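Side-chain contact in Beta/alpha-amylase (Paenibacillus polymyxa, PDB 3VOC), which hydrolyses alpha-1,4-glucosidic linkages of starch, this piece being the beta-amylase domain, which removes maltose units from the non-reducing chain ends: residues M108-E113 against R165-Y170. Sequence-based numbering, arbitrary orientation.
Sequences MQFKDE and RYPSYY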
ATOM      1  N   MET A 108      14.306   7.306  10.742  1.00 16.19           N
ATOM      2  CA  MET A 108      13.260   6.273  10.714  0.55 16.44           C
ATOM      3  C   MET A 108      11.884   6.783  10.347  1.00 16.86           C
ATOM      4  O   MET A 108      11.006   6.002   9.979  1.00 16.57           O
ATOM      5  CB  MET A 108      13.150   5.608  12.078  0.55 16.39           C
ATOM      6  CG  MET A 108      14.427   4.942  12.533  0.55 15.32           C
ATOM      7  SD  MET A 108      14.286   4.522  14.275  0.55 15.86           S
ATOM      8  CE  MET A 108      12.826   3.463  14.242  0.55 10.43           C
ATOM      9  N   GLN A 109      11.680   8.087  10.467  1.00 16.63           N
ATOM     10  CA  GLN A 109      10.348   8.612  10.266  1.00 17.18           C
ATOM     11  C   GLN A 109      10.212   9.472   9.025  1.00 16.83           C
ATOM     12  O   GLN A 109      11.161   9.604   8.235  1.00 16.90           O
ATOM     13  CB  GLN A 109       9.891   9.358  11.526  1.00 17.56           C
ATOM     14  CG  GLN A 109       9.778   8.422  12.752  1.00 21.05           C
ATOM     15  CD  GLN A 109       9.386   9.151  14.021  1.00 24.91           C
ATOM     16  OE1 GLN A 109       9.490  10.380  14.106  1.00 27.51           O
ATOM     17  NE2 GLN A 109       8.932   8.389  15.023  1.00 26.60           N
ATOM     18  N   PHE A 110       9.019  10.041   8.870  1.00 17.11           N
ATOM     19  CA  PHE A 110       8.710  10.990   7.804  1.00 17.14           C
ATOM     20  C   PHE A 110       8.349  12.306   8.450  1.00 17.24           C
ATOM     21  O   PHE A 110       7.751  12.328   9.516  1.00 17.45           O
ATOM     22  CB  PHE A 110       7.521  10.506   6.976  1.00 16.68           C
ATOM     23  CG  PHE A 110       7.745   9.179   6.283  1.00 16.71           C
ATOM     24  CD1 PHE A 110       8.277   9.130   4.995  1.00 17.15           C
ATOM     25  CD2 PHE A 110       7.382   7.980   6.908  1.00 17.74           C
ATOM     26  CE1 PHE A 110       8.472   7.900   4.346  1.00 18.20           C
ATOM     27  CE2 PHE A 110       7.565   6.745   6.272  1.00 19.19           C
ATOM     28  CZ  PHE A 110       8.103   6.706   4.980  1.00 19.26           C
ATOM     29  N   LYS A 111       8.718  13.411   7.814  1.00 17.90           N
ATOM     30  CA  LYS A 111       8.300  14.711   8.291  1.00 18.41           C
ATOM     31  C   LYS A 111       7.715  15.481   7.113  1.00 17.94           C
ATOM     32  O   LYS A 111       8.253  15.437   6.008  1.00 17.67           O
ATOM     33  CB  LYS A 111       9.503  15.423   8.918  1.00 19.33           C
ATOM     34  CG  LYS A 111       9.203  16.701   9.658  1.00 22.09           C
ATOM     35  CD  LYS A 111      10.338  17.074  10.637  1.00 22.91           C
ATOM     36  CE  LYS A 111      10.333  16.206  11.894  1.00 25.60           C
ATOM     37  NZ  LYS A 111      11.151  16.789  13.004  1.00 26.22           N
ATOM     38  N   ASP A 112       6.604  16.162   7.350  1.00 17.40           N
ATOM     39  CA  ASP A 112       5.922  16.882   6.289  1.00 17.50           C
ATOM     40  C   ASP A 112       6.373  18.332   6.117  1.00 17.79           C
ATOM     41  O   ASP A 112       7.278  18.786   6.802  1.00 17.01           O
ATOM     42  CB  ASP A 112       4.392  16.748   6.417  1.00 17.73           C
ATOM     43  CG  ASP A 112       3.772  17.635   7.499  1.00 16.88           C
ATOM     44  OD1 ASP A 112       4.430  18.520   8.084  1.00 18.25           O
ATOM     45  OD2 ASP A 112       2.565  17.451   7.738  1.00 17.24           O
ATOM     46  N   GLU A 113       5.732  19.034   5.174  1.00 18.40           N
ATOM     47  CA  GLU A 113       6.051  20.422   4.840  1.00 18.93           C
ATOM     48  C   GLU A 113       5.991  21.374   6.035  1.00 19.98           C
ATOM     49  O   GLU A 113       6.673  22.398   6.033  1.00 20.14           O
ATOM     50  CB  GLU A 113       5.110  20.928   3.739  1.00 19.43           C
ATOM     51  CG  GLU A 113       5.210  20.137   2.425  1.00 18.44           C
ATOM     52  CD  GLU A 113       4.185  20.583   1.409  1.00 17.86           C
ATOM     53  OE1 GLU A 113       3.714  21.748   1.481  1.00 21.28           O
ATOM     54  OE2 GLU A 113       3.863  19.780   0.529  1.00 16.16           O
ATOM     55  N   ARG A 165       3.679   4.122  -0.625  1.00 14.76           N
ATOM     56  CA  ARG A 165       3.522   5.568  -0.744  1.00 14.53           C
ATOM     57  C   ARG A 165       4.126   6.234   0.482  1.00 14.54           C
ATOM     58  O   ARG A 165       4.507   5.550   1.442  1.00 14.55           O
ATOM     59  CB  ARG A 165       2.038   5.965  -0.873  1.00 14.68           C
ATOM     60  CG  ARG A 165       1.176   5.612   0.356  1.00 14.49           C
ATOM     61  CD  ARG A 165      -0.144   6.371   0.311  1.00 15.96           C
ATOM     62  NE  ARG A 165      -1.099   5.924   1.329  1.00 16.41           N
ATOM     63  CZ  ARG A 165      -1.218   6.449   2.547  1.00 17.35           C
ATOM     64  NH1 ARG A 165      -0.403   7.432   2.954  1.00 15.86           N
ATOM     65  NH2 ARG A 165      -2.149   5.975   3.375  1.00 13.03           N
ATOM     66  N   TYR A 166       4.209   7.562   0.438  1.00 14.16           N
ATOM     67  CA  TYR A 166       4.529   8.372   1.605  1.00 14.51           C
ATOM     68  C   TYR A 166       3.278   8.583   2.439  1.00 14.07           C
ATOM     69  O   TYR A 166       2.186   8.447   1.913  1.00 14.60           O
ATOM     70  CB  TYR A 166       5.065   9.724   1.164  1.00 13.67           C
ATOM     71  CG  TYR A 166       6.440   9.625   0.538  1.00 14.85           C
ATOM     72  CD1 TYR A 166       7.588   9.628   1.342  1.00 14.17           C
ATOM     73  CD2 TYR A 166       6.594   9.542  -0.848  1.00 12.60           C
ATOM     74  CE1 TYR A 166       8.860   9.535   0.790  1.00 13.22           C
ATOM     75  CE2 TYR A 166       7.868   9.438  -1.422  1.00 14.70           C
ATOM     76  CZ  TYR A 166       8.998   9.445  -0.588  1.00 15.26           C
ATOM     77  OH  TYR A 166      10.269   9.372  -1.126  1.00 14.22           O
ATOM     78  N   PRO A 167       3.429   8.929   3.736  1.00 13.78           N
ATOM     79  CA  PRO A 167       2.272   9.192   4.592  1.00 14.08           C
ATOM     80  C   PRO A 167       1.742  10.619   4.365  1.00 14.87           C
ATOM     81  O   PRO A 167       1.710  11.446   5.285  1.00 15.17           O
ATOM     82  CB  PRO A 167       2.848   9.050   5.995  1.00 13.51           C
ATOM     83  CG  PRO A 167       4.271   9.559   5.845  1.00 13.78           C
ATOM     84  CD  PRO A 167       4.696   8.974   4.503  1.00 13.98           C
ATOM     85  N   SER A 168       1.314  10.875   3.141  1.00 15.17           N
ATOM     86  CA  SER A 168       1.124  12.236   2.653  1.00 15.81           C
ATOM     87  C   SER A 168      -0.186  12.860   3.105  1.00 15.84           C
ATOM     88  O   SER A 168      -0.297  14.083   3.136  1.00 15.68           O
ATOM     89  CB  SER A 168       1.197  12.242   1.128  1.00 15.58           C
ATOM     90  OG  SER A 168       0.250  11.330   0.597  1.00 15.14           O
ATOM     91  N   TYR A 169      -1.173  12.026   3.418  1.00 16.51           N
ATOM     92  CA  TYR A 169      -2.454  12.522   3.920  1.00 17.30           C
ATOM     93  C   TYR A 169      -2.780  11.841   5.256  1.00 17.99           C
ATOM     94  O   TYR A 169      -2.865  10.611   5.344  1.00 18.18           O
ATOM     95  CB  TYR A 169      -3.569  12.370   2.860  1.00 17.49           C
ATOM     96  CG  TYR A 169      -4.032  10.936   2.610  1.00 18.64           C
ATOM     97  CD1 TYR A 169      -3.347  10.082   1.727  1.00 17.43           C
ATOM     98  CD2 TYR A 169      -5.160  10.440   3.264  1.00 19.39           C
ATOM     99  CE1 TYR A 169      -3.791   8.756   1.523  1.00 20.59           C
ATOM    100  CE2 TYR A 169      -5.606   9.149   3.065  1.00 21.39           C
ATOM    101  CZ  TYR A 169      -4.927   8.313   2.198  1.00 22.45           C
ATOM    102  OH  TYR A 169      -5.413   7.040   2.034  1.00 26.67           O
ATOM    103  N   TYR A 170      -2.956  12.652   6.298  1.00 17.85           N
ATOM    104  CA  TYR A 170      -2.977  12.126   7.664  1.00 17.91           C
ATOM    105  C   TYR A 170      -3.792  13.065   8.548  1.00 17.72           C
ATOM    106  O   TYR A 170      -3.367  14.205   8.799  1.00 17.33           O
ATOM    107  CB  TYR A 170      -1.547  12.007   8.185  1.00 17.24           C
ATOM    108  CG  TYR A 170      -1.338  11.085   9.374  1.00 17.82           C
ATOM    109  CD1 TYR A 170      -1.692   9.736   9.312  1.00 17.24           C
ATOM    110  CD2 TYR A 170      -0.719  11.556  10.542  1.00 16.10           C
ATOM    111  CE1 TYR A 170      -1.476   8.890  10.397  1.00 17.60           C
ATOM    112  CE2 TYR A 170      -0.504  10.713  11.639  1.00 14.96           C
ATOM    113  CZ  TYR A 170      -0.878   9.385  11.555  1.00 16.96           C
ATOM    114  OH  TYR A 170      -0.637   8.526  12.610  1.00 15.54           O
TER
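Phe110 and Pro167 face each other with their CA atoms 7.4 Å apart, and no hydrogen bond joins the short strand 110-111, paired antiparallel with 117-118, to the irregular chain of 165-170. Side chains do the work. The CD methylene of Pro167 sits over the centre of the Phe110 ring, 3.6 Å from the centroid and nearly along the ring normal, a clear CH-pi contact. Beside it, Pro167 CG rests near the root of the same ring, 3.5 Å from Phe110 CG. The phenyl reaches this place because Phe110 CG stands anti to its own carbonyl carbon (chi1 -61°), which brings one flat face to the proline. Tyr166 meets the ring differently: the two aromatics touch rim to rim with planes at 87°, neither lying over the other, and Phe110 CE1 comes within 3.6 Å of Tyr166 CD1. The far end of that tyrosine is fixed independently, its OH hydrogen-bonded to the backbone O of Tyr249, and the ring of Tyr249 stacks with that of Tyr166. Behind the proline, the centre of an inverse gamma turn, Arg165 NH1 donates to Tyr166 O at 3.0 Å, the carbonyl oxygen lying close to the guanidinium plane; Arg165 NE also forms a salt bridge with Glu163, the predicted proton donor. An alanine in place of Phe110 would probably leave the Pro167 ring without its aromatic partner and open a gap beside Tyr166. The contact thus packs a small hairpin against the long loop after barrel strand 153-156 of this family 14 TIM barrel. Its chemistry is wholly apolar and buried: shape and dispersion hold the two pieces together, and no polar bond crosses between them.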